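Local coordinates for inactive dihydroorotase-like domain (Chaetomium thermophilum, PDB 5NNL), which adopts the alpha/beta-barrel fold of its amidohydrolase-type relatives but is not itself an active enzyme, at residues A[103-108]-A[112-117]; A[167-172]-A[212-217]; A[33-38]-A[313-318]; A[183-188]-A[244-249]; A[120-123]-A[127-130]. One frame throughout, in Å; residues are numbered along the deposited sequence.

The chain runs through an alpha/beta barrel with a smaller set of antiparallel strands beside it, and the five contacts sample both. Contacts 1 and 5 follow one another along helix 111-121, its start and its end, with centres 14 Å apart. Contacts 2 and 4 come later and alternate along the chain; they touch where the ring of F216 packs on L184 and L246. Contact 3 joins the early helix 26-37 to the late strand 305-315, so all the others fall within the span it closes; its centre is 40 Å from that of contact 1, across the chain's centre. Together they tie barrel helices to loops and strands at widely separated places.

Contact 1: A[103-108]-A[112-117]; sequences NHLSDN and VTQVEA
Q114, on the first turns of helix 111-121, turns its side-chain amide to the backbone of S106 in the preceding loop and is gripped at both ends. S106 N donates to Q114 OE1 at 2.9 Å, lying in the carbonyl plane on a lone pair of that oxygen, and Q114 NE2 donates a hydrogen bond to S106 O at 2.8 Å. The second bond is the straighter, with an N-H...O angle of 163°, and it leaves NE2 almost in the plane of the amide. One side chain thus satisfies the N-H and the C=O of a single loop residue, and the pair of bonds fixes which way round the amide sits. NE2 has a further, weak bond to I109 O. L105 CB lies against the amide oxygen, 3.4 Å from Q114 OE1, and the two side chains slide past each other in opposite directions.

The apolar part is made by L105 CD1, which meets V115 CG2 at 3.6 Å, the leucine and the valine crossing at about a right angle. V115 continues this layer onto I140 and L143 of helix 134-146.

Within the loop, S106 OG lies anti to its own backbone N (chi1 173°) and from there accepts the N-H of N108 at 2.9 Å. This closes an ST turn that starts at the very residue Q114 holds. A helix glutamine pairing with the backbone in this way ties the barrel helix 111-121 by two hydrogen bonds to the strand-to-helix loop that leads into it.

Contact 2: A[167-172]-A[212-217]; sequences LGKQKG and IIDVFS
K169, near the end of helix 159-170, reaches across to the residues that lead into strand 215-217, a parallel strand of the alpha/beta barrel. The helix stops in a Schellman motif with G172 at its positive-phi position. From CB the lysine heads toward the residues just before the strand. CG is anti to the carbonyl carbon (chi1 -74°), and beyond it the chain stays extended, carrying NZ to the full reach of the side chain. CD passes the I212 side chain, 4.1 Å from I212 CG2, as the two slide by in opposite directions. I212 in turn lies against I162, I165 and T166 of the same helix. CE stands 3.5 Å from both I212 O and D214 OD2. The ammonium group then meets both: it donates a hydrogen bond to the backbone carbonyl and forms a salt bridge with the carboxylate. D214 OD2 also accepts from C177 N on strand 175-180, so the carboxylate that receives the lysine is itself held to the barrel. The lysine's charge would probably favour the ionised acid. K169 NZ lies 2.6 Å from I212 O. K169 NZ is also 2.6 Å from D214 OD2, on the syn side and 24° out of the carboxylate plane.

Contact 3: A[33-38]-A[313-318]; sequences ASIAAG and VTFQDQ
Here the end of barrel helix 26-37 packs on strand 305-315 of the antiparallel strands beside the barrel, just before that strand turns back through a type I' beta turn from F315 to Q318. The helix closes in a Schellman motif at G38, whose positive phi takes the chain on into strand 39-44. The contact is apolar, a small cluster of I35, V313 and F315 with the backbone of G38 at its side.

I35 carries it from the helix. Its CG1 branch is anti to the backbone N (chi1 -164°), which sends CD1 out to the two alternate strand residues V313 and F315. CD1 lies 3.9 Å from V313 CG1 and 3.8 Å from F315 CB. Against the phenylalanine the isoleucine runs at about a right angle, and its methyl comes to the ring obliquely, near the CB end. The ring also has Q316 CG over one of its faces, supplied by the turn itself.

V313 works with both branches. While CG1 meets the isoleucine methyl, CG2 lies along the last turn of the helix, and each stands 3.6 Å from I35 O. That same oxygen accepts the backbone N-H of G38, so the valine covers a carbonyl already engaged in ending the helix. I35 also touches A320 of strand 318-322, and both I35 and F315 reach S40 of strand 39-44, placing the cluster where helix, barrel strand and antiparallel strands converge. At its edge, V313 CG2 comes within 3.9 Å of G38 CA.

Contact 4: A[183-188]-A[244-249]; sequences SLFLSQ and PLLLTA
F185 lays its ring against one side of helix 242-251, where L245, L246 and A249 receive it. L245 takes the face: its CB sits over the ring in a CH-pi contact, 4.2 Å from the centroid and 24° off the ring normal, shifted toward the rim above CD2 and CE2. The two side chains run past each other in opposite directions. The outer part of the ring comes close to the helix backbone, with F185 CZ 3.5 Å from L245 O. Two methyls stand at the edge, near the ring plane: A249 CB is 4.2 Å from F185 CZ, and L246 CD2 is 4.3 Å from F185 CE2. One face and the far edge are therefore both met by a single turn of helix.

With CG anti to the carbonyl carbon (chi1 -55°), the ring points from the end of the short helix 181-185 to the other helix. On the receiving side the turn is regular: L245 O, beside the ring, accepts the backbone N-H of A249, and P244 O takes both T248 N and T248 OG1, the hydroxyl at 2.7 Å and from above the carbonyl plane.

Farther out, L184 O bonds to W207 NE1, and the L184 side chain rests on L206 of helix 200-207. Helix 242-251 also packs through L245 and T248 on L306 of strand 305-315, and through L247 on I284 and L286 of strand 281-291, so the ring bridges helix 181-185 to a helix lying against the antiparallel strands.

Contact 5: A[120-123]-A[127-130]; sequences DAWP and PIIT
W122 NE1 reaches toward two successive carbonyls: K126 O takes the sounder hydrogen bond, and P127 O a weak one at 3.4 Å with an N-H...O angle of 130°. The second oxygen lies oblique to the indole, and the bent angle shows that the N-H is not aimed at it. W122 is the first residue beyond helix 111-121, and its CG anti to the backbone N (chi1 -175°) swings the indole toward the start of strand 128-130.

The apolar half lies along the five-membered ring. I128 CG1 comes to 3.6 Å from W122 CD1, with I128 CD1 at 3.7 Å from the same carbon. The two side chains slide past each other in opposite directions. P123 CD, from the next residue, lies over one face of the indole, offset toward its rim.

The contact closes the return from helix to strand in the beta-alpha-beta unit of strands 98-100 and 128-130; W122 also touches L98 and I128 touches I100 on the first of these. With one bond weak, the indole is placed chiefly by carbon contacts, while K126 O gives its buried N-H a partner and the ring covers the strand's beginning.

Contact 1: A[103-108]-A[112-117]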
# COMPACT_ATOMS: atom_id res chain seq x y z
N ASN A 103 7.28 -15.74 -5.44
CA ASN A 103 7.47 -16.82 -4.48
C ASN A 103 6.29 -17.78 -4.43
O ASN A 103 6.41 -18.87 -3.86
CB ASN A 103 7.74 -16.25 -3.08
CG ASN A 103 6.61 -15.37 -2.58
OD1 ASN A 103 5.74 -14.97 -3.35
ND2 ASN A 103 6.63 -15.04 -1.29
N HIS A 104 5.15 -17.40 -5.01
CA HIS A 104 3.99 -18.29 -5.10
C HIS A 104 4.08 -19.28 -6.25
O HIS A 104 3.24 -20.18 -6.33
CB HIS A 104 2.70 -17.48 -5.26
CG HIS A 104 2.14 -16.95 -3.98
ND1 HIS A 104 2.88 -16.20 -3.09
CD2 HIS A 104 0.90 -17.04 -3.44
CE1 HIS A 104 2.13 -15.87 -2.06
NE2 HIS A 104 0.92 -16.36 -2.25
N LEU A 105 5.07 -19.15 -7.12
CA LEU A 105 5.07 -19.85 -8.39
C LEU A 105 5.87 -21.14 -8.31
O LEU A 105 6.75 -21.32 -7.46
CB LEU A 105 5.63 -18.94 -9.49
CG LEU A 105 4.93 -17.58 -9.59
CD1 LEU A 105 5.44 -16.79 -10.78
CD2 LEU A 105 3.42 -17.74 -9.67
N SER A 106 5.55 -22.06 -9.22
CA SER A 106 6.15 -23.38 -9.24
C SER A 106 7.55 -23.35 -9.82
O SER A 106 7.88 -22.53 -10.68
CB SER A 106 5.27 -24.34 -10.05
OG SER A 106 5.91 -25.60 -10.21
N ASP A 107 8.39 -24.27 -9.33
CA ASP A 107 9.72 -24.48 -9.90
C ASP A 107 9.72 -25.52 -11.01
O ASP A 107 10.76 -25.72 -11.65
CB ASP A 107 10.69 -24.90 -8.80
CG ASP A 107 10.61 -24.01 -7.58
OD1 ASP A 107 9.69 -24.20 -6.75
OD2 ASP A 107 11.46 -23.10 -7.44
N ASN A 108 8.59 -26.18 -11.26
CA ASN A 108 8.52 -27.22 -12.27
C ASN A 108 8.56 -26.67 -13.69
O ASN A 108 8.88 -27.41 -14.62
CB ASN A 108 7.24 -28.04 -12.10
CG ASN A 108 7.27 -28.93 -10.87
OD1 ASN A 108 8.34 -29.33 -10.41
ND2 ASN A 108 6.10 -29.25 -10.34
N VAL A 112 8.45 -17.54 -16.11
CA VAL A 112 8.02 -16.65 -17.18
C VAL A 112 6.72 -17.15 -17.79
O VAL A 112 5.76 -16.38 -17.98
CB VAL A 112 9.12 -16.53 -18.26
CG1 VAL A 112 8.68 -15.59 -19.37
CG2 VAL A 112 10.43 -16.06 -17.65
N THR A 113 6.66 -18.44 -18.10
CA THR A 113 5.45 -19.02 -18.69
C THR A 113 4.27 -18.84 -17.75
O THR A 113 3.19 -18.41 -18.17
CB THR A 113 5.68 -20.50 -19.01
OG1 THR A 113 6.83 -20.64 -19.86
CG2 THR A 113 4.46 -21.10 -19.72
N GLN A 114 4.46 -19.16 -16.46
CA GLN A 114 3.35 -19.07 -15.51
C GLN A 114 2.81 -17.65 -15.43
O GLN A 114 1.59 -17.45 -15.37
CB GLN A 114 3.81 -19.54 -14.13
CG GLN A 114 4.43 -20.92 -14.10
CD GLN A 114 5.04 -21.25 -12.76
OE1 GLN A 114 4.37 -21.20 -11.73
NE2 GLN A 114 6.33 -21.58 -12.76
N VAL A 115 3.70 -16.65 -15.42
CA VAL A 115 3.25 -15.27 -15.37
C VAL A 115 2.60 -14.89 -16.70
O VAL A 115 1.61 -14.13 -16.73
CB VAL A 115 4.42 -14.34 -15.02
CG1 VAL A 115 4.03 -12.87 -15.15
CG2 VAL A 115 4.91 -14.62 -13.61
N GLU A 116 3.12 -15.40 -17.81
CA GLU A 116 2.54 -15.10 -19.12
C GLU A 116 1.08 -15.53 -19.18
O GLU A 116 0.26 -14.85 -19.82
CB GLU A 116 3.35 -15.78 -20.22
CG GLU A 116 2.69 -15.79 -21.61
CD GLU A 116 2.52 -14.41 -22.21
OE1 GLU A 116 3.12 -13.45 -21.67
OE2 GLU A 116 1.80 -14.28 -23.22
N ALA A 117 0.74 -16.64 -18.53
CA ALA A 117 -0.64 -17.12 -18.55
C ALA A 117 -1.59 -16.07 -17.98
O ALA A 117 -2.62 -15.75 -18.58
CB ALA A 117 -0.75 -18.44 -17.78

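Contact 2: A[167-172]-A[212-217]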
# COMPACT_ATOMS: atom_id res chain seq x y z
N LEU A 167 15.24 3.09 -16.14
CA LEU A 167 15.56 2.79 -17.53
C LEU A 167 14.31 2.41 -18.31
O LEU A 167 14.10 2.86 -19.44
CB LEU A 167 16.61 1.68 -17.60
CG LEU A 167 17.13 1.33 -18.99
CD1 LEU A 167 17.85 2.50 -19.63
CD2 LEU A 167 18.05 0.11 -18.92
N GLY A 168 13.45 1.56 -17.72
CA GLY A 168 12.21 1.22 -18.39
C GLY A 168 11.37 2.44 -18.69
O GLY A 168 10.80 2.56 -19.79
N LYS A 169 11.27 3.37 -17.74
CA LYS A 169 10.46 4.56 -17.95
C LYS A 169 10.98 5.39 -19.11
O LYS A 169 10.20 5.88 -19.93
CB LYS A 169 10.41 5.39 -16.67
CG LYS A 169 9.54 4.80 -15.58
CD LYS A 169 9.29 5.80 -14.46
CE LYS A 169 8.25 5.28 -13.48
NZ LYS A 169 7.78 6.34 -12.56
N GLN A 170 12.30 5.56 -19.20
CA GLN A 170 12.85 6.43 -20.24
C GLN A 170 12.58 5.88 -21.64
O GLN A 170 12.50 6.65 -22.60
CB GLN A 170 14.35 6.64 -20.02
CG GLN A 170 15.22 5.42 -20.30
CD GLN A 170 16.44 5.75 -21.13
OE1 GLN A 170 17.56 5.34 -20.80
NE2 GLN A 170 16.24 6.47 -22.23
N LYS A 171 12.45 4.56 -21.77
CA LYS A 171 12.18 3.93 -23.06
C LYS A 171 10.69 3.74 -23.31
O LYS A 171 10.32 2.98 -24.21
CB LYS A 171 12.90 2.58 -23.16
CG LYS A 171 14.42 2.67 -23.03
CD LYS A 171 15.04 3.52 -24.13
CE LYS A 171 16.56 3.60 -24.00
NZ LYS A 171 17.18 4.30 -25.16
N GLY A 172 9.83 4.40 -22.54
CA GLY A 172 8.40 4.38 -22.77
C GLY A 172 7.67 3.18 -22.21
O GLY A 172 6.45 3.07 -22.44
N ILE A 212 11.08 9.28 -9.94
CA ILE A 212 10.76 7.99 -10.52
C ILE A 212 9.69 7.27 -9.70
O ILE A 212 8.95 6.44 -10.24
CB ILE A 212 12.04 7.14 -10.64
CG1 ILE A 212 13.08 7.85 -11.50
CG2 ILE A 212 11.73 5.73 -11.17
CD1 ILE A 212 12.57 8.40 -12.82
N ILE A 213 9.61 7.55 -8.41
CA ILE A 213 8.66 6.88 -7.54
C ILE A 213 7.31 7.58 -7.69
O ILE A 213 7.18 8.77 -7.41
CB ILE A 213 9.14 6.89 -6.08
CG1 ILE A 213 10.56 6.32 -6.00
CG2 ILE A 213 8.19 6.10 -5.20
CD1 ILE A 213 11.22 6.48 -4.65
N ASP A 214 6.31 6.84 -8.16
CA ASP A 214 5.00 7.40 -8.44
C ASP A 214 4.09 7.43 -7.21
O ASP A 214 3.26 8.34 -7.10
CB ASP A 214 4.32 6.59 -9.55
CG ASP A 214 5.14 6.55 -10.83
OD1 ASP A 214 5.25 7.59 -11.51
OD2 ASP A 214 5.72 5.49 -11.13
N VAL A 215 4.26 6.49 -6.29
CA VAL A 215 3.31 6.27 -5.20
C VAL A 215 4.05 5.94 -3.91
O VAL A 215 5.08 5.27 -3.92
CB VAL A 215 2.32 5.14 -5.55
CG1 VAL A 215 1.39 4.83 -4.38
CG2 VAL A 215 1.52 5.49 -6.79
N PHE A 216 3.49 6.41 -2.80
CA PHE A 216 3.86 5.93 -1.48
C PHE A 216 2.80 4.95 -0.99
O PHE A 216 1.60 5.19 -1.17
CB PHE A 216 3.99 7.07 -0.47
CG PHE A 216 5.22 7.92 -0.63
CD1 PHE A 216 6.45 7.35 -0.93
CD2 PHE A 216 5.15 9.29 -0.47
CE1 PHE A 216 7.58 8.14 -1.07
CE2 PHE A 216 6.27 10.08 -0.61
CZ PHE A 216 7.48 9.51 -0.90
N SER A 217 3.24 3.86 -0.39
CA SER A 217 2.33 2.91 0.24
C SER A 217 2.77 2.68 1.67
O SER A 217 3.88 3.03 2.07
CB SER A 217 2.28 1.57 -0.51
OG SER A 217 3.50 0.87 -0.37

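Contact 3: A[33-38]-A[313-318]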
# COMPACT_ATOMS: atom_id res chain seq x y z
N ALA A 33 -8.42 2.56 11.55
CA ALA A 33 -7.14 3.25 11.66
C ALA A 33 -6.80 3.99 10.37
O ALA A 33 -6.12 5.02 10.41
CB ALA A 33 -6.04 2.26 12.02
N SER A 34 -7.26 3.48 9.22
CA SER A 34 -7.00 4.16 7.96
C SER A 34 -7.71 5.50 7.90
O SER A 34 -7.08 6.54 7.65
CB SER A 34 -7.42 3.27 6.79
OG SER A 34 -6.54 2.17 6.64
N ILE A 35 -9.03 5.52 8.14
CA ILE A 35 -9.77 6.77 8.04
C ILE A 35 -9.27 7.76 9.09
O ILE A 35 -9.18 8.97 8.83
CB ILE A 35 -11.29 6.52 8.16
CG1 ILE A 35 -12.08 7.75 7.68
CG2 ILE A 35 -11.70 6.17 9.59
CD1 ILE A 35 -11.97 8.01 6.19
N ALA A 36 -8.90 7.26 10.27
CA ALA A 36 -8.36 8.13 11.30
C ALA A 36 -7.04 8.75 10.88
O ALA A 36 -6.67 9.83 11.36
CB ALA A 36 -8.18 7.35 12.60
N ALA A 37 -6.30 8.09 9.99
CA ALA A 37 -5.03 8.62 9.51
C ALA A 37 -5.18 9.49 8.27
O ALA A 37 -4.18 10.08 7.83
CB ALA A 37 -4.06 7.48 9.21
N GLY A 38 -6.38 9.58 7.70
CA GLY A 38 -6.62 10.39 6.52
C GLY A 38 -6.80 9.61 5.24
O GLY A 38 -6.96 10.23 4.18
N VAL A 313 -10.95 14.65 9.56
CA VAL A 313 -11.22 13.87 8.36
C VAL A 313 -12.73 13.77 8.21
O VAL A 313 -13.43 13.35 9.14
CB VAL A 313 -10.59 12.46 8.44
CG1 VAL A 313 -10.99 11.61 7.23
CG2 VAL A 313 -9.08 12.57 8.54
N THR A 314 -13.23 14.15 7.04
CA THR A 314 -14.63 13.95 6.70
C THR A 314 -14.75 12.78 5.74
O THR A 314 -13.85 12.51 4.94
CB THR A 314 -15.24 15.21 6.07
OG1 THR A 314 -14.58 15.54 4.85
CG2 THR A 314 -15.14 16.39 7.04
N PHE A 315 -15.86 12.06 5.85
CA PHE A 315 -16.09 10.89 5.01
C PHE A 315 -17.58 10.64 4.97
O PHE A 315 -18.21 10.49 6.02
CB PHE A 315 -15.34 9.67 5.56
CG PHE A 315 -15.56 8.42 4.76
CD1 PHE A 315 -15.01 8.28 3.50
CD2 PHE A 315 -16.31 7.38 5.28
CE1 PHE A 315 -15.21 7.13 2.77
CE2 PHE A 315 -16.51 6.23 4.55
CZ PHE A 315 -15.96 6.10 3.29
N GLN A 316 -18.16 10.62 3.77
CA GLN A 316 -19.57 10.28 3.59
C GLN A 316 -20.46 11.17 4.46
O GLN A 316 -21.37 10.69 5.14
CB GLN A 316 -19.81 8.80 3.90
CG GLN A 316 -19.33 7.86 2.80
CD GLN A 316 -20.16 7.99 1.54
OE1 GLN A 316 -21.38 8.08 1.59
NE2 GLN A 316 -19.49 8.02 0.39
N ASP A 317 -20.18 12.48 4.44
CA ASP A 317 -21.00 13.50 5.09
C ASP A 317 -20.91 13.46 6.61
O ASP A 317 -21.79 14.00 7.29
CB ASP A 317 -22.47 13.40 4.65
CG ASP A 317 -22.82 14.40 3.57
OD1 ASP A 317 -22.55 15.60 3.77
OD2 ASP A 317 -23.36 13.98 2.52
N GLN A 318 -19.86 12.85 7.16
CA GLN A 318 -19.68 12.81 8.60
C GLN A 318 -18.23 13.11 8.94
O GLN A 318 -17.33 12.97 8.10
CB GLN A 318 -20.09 11.44 9.18
CG GLN A 318 -21.55 11.07 8.90
CD GLN A 318 -22.53 11.92 9.69
OE1 GLN A 318 -22.14 12.64 10.62
NE2 GLN A 318 -23.81 11.85 9.33

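Contact 4: A[183-188]-A[244-249]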
# COMPACT_ATOMS: atom_id res chain seq x y z
N SER A 183 10.50 2.46 4.39
CA SER A 183 11.75 2.25 3.68
C SER A 183 12.59 3.52 3.59
O SER A 183 13.82 3.45 3.52
CB SER A 183 11.48 1.73 2.27
OG SER A 183 10.91 0.43 2.29
N LEU A 184 11.95 4.69 3.58
CA LEU A 184 12.68 5.95 3.46
C LEU A 184 13.27 6.42 4.78
O LEU A 184 14.15 7.29 4.76
CB LEU A 184 11.77 7.04 2.89
CG LEU A 184 11.31 6.91 1.44
CD1 LEU A 184 10.55 8.15 1.01
CD2 LEU A 184 12.48 6.66 0.49
N PHE A 185 12.83 5.87 5.91
CA PHE A 185 13.25 6.35 7.22
C PHE A 185 13.82 5.26 8.11
O PHE A 185 14.18 5.54 9.26
CB PHE A 185 12.07 7.02 7.92
CG PHE A 185 11.44 8.11 7.11
CD1 PHE A 185 11.98 9.38 7.11
CD2 PHE A 185 10.32 7.86 6.33
CE1 PHE A 185 11.41 10.39 6.36
CE2 PHE A 185 9.75 8.86 5.58
CZ PHE A 185 10.29 10.13 5.59
N LEU A 186 13.93 4.02 7.62
CA LEU A 186 14.57 2.92 8.34
C LEU A 186 15.46 2.16 7.36
O LEU A 186 15.05 1.90 6.23
CB LEU A 186 13.55 1.96 8.95
CG LEU A 186 12.59 2.52 10.00
CD1 LEU A 186 11.48 1.52 10.26
CD2 LEU A 186 13.32 2.84 11.29
N SER A 187 16.65 1.79 7.82
CA SER A 187 17.62 1.07 7.00
C SER A 187 18.29 -0.02 7.84
O SER A 187 18.01 -0.17 9.03
CB SER A 187 18.66 2.02 6.40
OG SER A 187 19.62 2.40 7.38
N GLN A 188 19.18 -0.78 7.20
CA GLN A 188 19.91 -1.83 7.90
C GLN A 188 20.90 -1.26 8.91
O GLN A 188 21.37 -2.01 9.78
CB GLN A 188 20.63 -2.73 6.90
CG GLN A 188 19.76 -3.87 6.40
CD GLN A 188 20.36 -4.59 5.21
OE1 GLN A 188 21.57 -4.82 5.15
NE2 GLN A 188 19.52 -4.96 4.25
N PRO A 244 2.80 11.39 9.00
CA PRO A 244 3.65 12.30 9.80
C PRO A 244 5.12 12.18 9.46
O PRO A 244 5.82 13.20 9.41
CB PRO A 244 3.35 11.88 11.24
CG PRO A 244 2.01 11.27 11.19
CD PRO A 244 1.87 10.62 9.85
N LEU A 245 5.63 10.96 9.25
CA LEU A 245 7.01 10.79 8.80
C LEU A 245 7.26 11.61 7.54
O LEU A 245 8.29 12.28 7.41
CB LEU A 245 7.31 9.32 8.55
CG LEU A 245 7.53 8.43 9.78
CD1 LEU A 245 7.48 6.96 9.39
CD2 LEU A 245 8.85 8.76 10.46
N LEU A 246 6.32 11.57 6.59
CA LEU A 246 6.46 12.34 5.37
C LEU A 246 6.36 13.83 5.64
O LEU A 246 7.15 14.62 5.12
CB LEU A 246 5.39 11.92 4.36
CG LEU A 246 5.48 10.48 3.86
CD1 LEU A 246 4.20 10.10 3.14
CD2 LEU A 246 6.68 10.29 2.96
N LEU A 247 5.38 14.24 6.45
CA LEU A 247 5.21 15.66 6.74
C LEU A 247 6.37 16.20 7.56
O LEU A 247 6.71 17.38 7.44
CB LEU A 247 3.88 15.88 7.44
CG LEU A 247 2.65 15.44 6.64
CD1 LEU A 247 1.39 15.68 7.44
CD2 LEU A 247 2.56 16.16 5.30
N THR A 248 6.97 15.37 8.41
CA THR A 248 8.19 15.78 9.09
C THR A 248 9.30 16.06 8.09
O THR A 248 10.08 17.01 8.26
CB THR A 248 8.61 14.70 10.09
OG1 THR A 248 7.54 14.46 11.01
CG2 THR A 248 9.86 15.13 10.87
N ALA A 249 9.38 15.26 7.02
CA ALA A 249 10.36 15.51 5.97
C ALA A 249 10.02 16.76 5.17
O ALA A 249 10.92 17.44 4.66
CB ALA A 249 10.47 14.30 5.05

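Contact 5: A[120-123]-A[127-130]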
# COMPACT_ATOMS: atom_id res chain seq x y z
N ASP A 120 -2.11 -13.28 -20.25
CA ASP A 120 -3.05 -13.65 -21.30
C ASP A 120 -4.50 -13.69 -20.82
O ASP A 120 -5.41 -13.39 -21.60
CB ASP A 120 -2.68 -15.02 -21.88
CG ASP A 120 -1.31 -15.03 -22.52
OD1 ASP A 120 -0.88 -13.98 -23.03
OD2 ASP A 120 -0.66 -16.10 -22.51
N ALA A 121 -4.73 -14.05 -19.56
CA ALA A 121 -6.08 -14.26 -19.03
C ALA A 121 -6.64 -13.03 -18.32
O ALA A 121 -7.85 -12.98 -18.08
CB ALA A 121 -6.07 -15.44 -18.06
N TRP A 122 -5.81 -12.05 -17.98
CA TRP A 122 -6.26 -10.92 -17.17
C TRP A 122 -6.59 -9.72 -18.05
O TRP A 122 -5.88 -9.46 -19.02
CB TRP A 122 -5.17 -10.55 -16.16
CG TRP A 122 -5.55 -9.47 -15.18
CD1 TRP A 122 -5.20 -8.15 -15.25
CD2 TRP A 122 -6.33 -9.62 -13.99
NE1 TRP A 122 -5.71 -7.47 -14.17
CE2 TRP A 122 -6.41 -8.35 -13.38
CE3 TRP A 122 -6.96 -10.70 -13.38
CZ2 TRP A 122 -7.11 -8.13 -12.19
CZ3 TRP A 122 -7.66 -10.49 -12.19
CH2 TRP A 122 -7.72 -9.21 -11.62
N PRO A 123 -7.66 -8.98 -17.76
CA PRO A 123 -8.02 -7.85 -18.63
C PRO A 123 -6.88 -6.84 -18.76
O PRO A 123 -6.21 -6.50 -17.78
CB PRO A 123 -9.24 -7.23 -17.93
CG PRO A 123 -9.83 -8.36 -17.15
CD PRO A 123 -8.67 -9.20 -16.71
N PRO A 127 -5.52 -3.13 -13.46
CA PRO A 127 -4.13 -3.04 -12.99
C PRO A 127 -3.53 -4.38 -12.59
O PRO A 127 -4.21 -5.27 -12.08
CB PRO A 127 -4.24 -2.10 -11.78
CG PRO A 127 -5.45 -1.29 -12.04
CD PRO A 127 -6.41 -2.21 -12.73
N ILE A 128 -2.22 -4.50 -12.82
CA ILE A 128 -1.40 -5.60 -12.34
C ILE A 128 -0.29 -5.03 -11.47
O ILE A 128 0.36 -4.06 -11.85
CB ILE A 128 -0.81 -6.44 -13.49
CG1 ILE A 128 -1.94 -7.10 -14.29
CG2 ILE A 128 0.15 -7.50 -12.95
CD1 ILE A 128 -1.48 -7.88 -15.52
N ILE A 129 -0.06 -5.66 -10.32
CA ILE A 129 0.91 -5.20 -9.34
C ILE A 129 1.80 -6.37 -8.95
O ILE A 129 1.32 -7.50 -8.81
CB ILE A 129 0.21 -4.58 -8.10
CG1 ILE A 129 1.21 -4.38 -6.96
CG2 ILE A 129 -0.94 -5.46 -7.64
CD1 ILE A 129 0.64 -3.60 -5.78
N THR A 130 3.09 -6.10 -8.79
CA THR A 130 4.06 -7.13 -8.46
C THR A 130 5.08 -6.60 -7.47
O THR A 130 5.35 -5.39 -7.42
CB THR A 130 4.81 -7.64 -9.71
OG1 THR A 130 5.79 -8.60 -9.32
CG2 THR A 130 5.48 -6.49 -10.45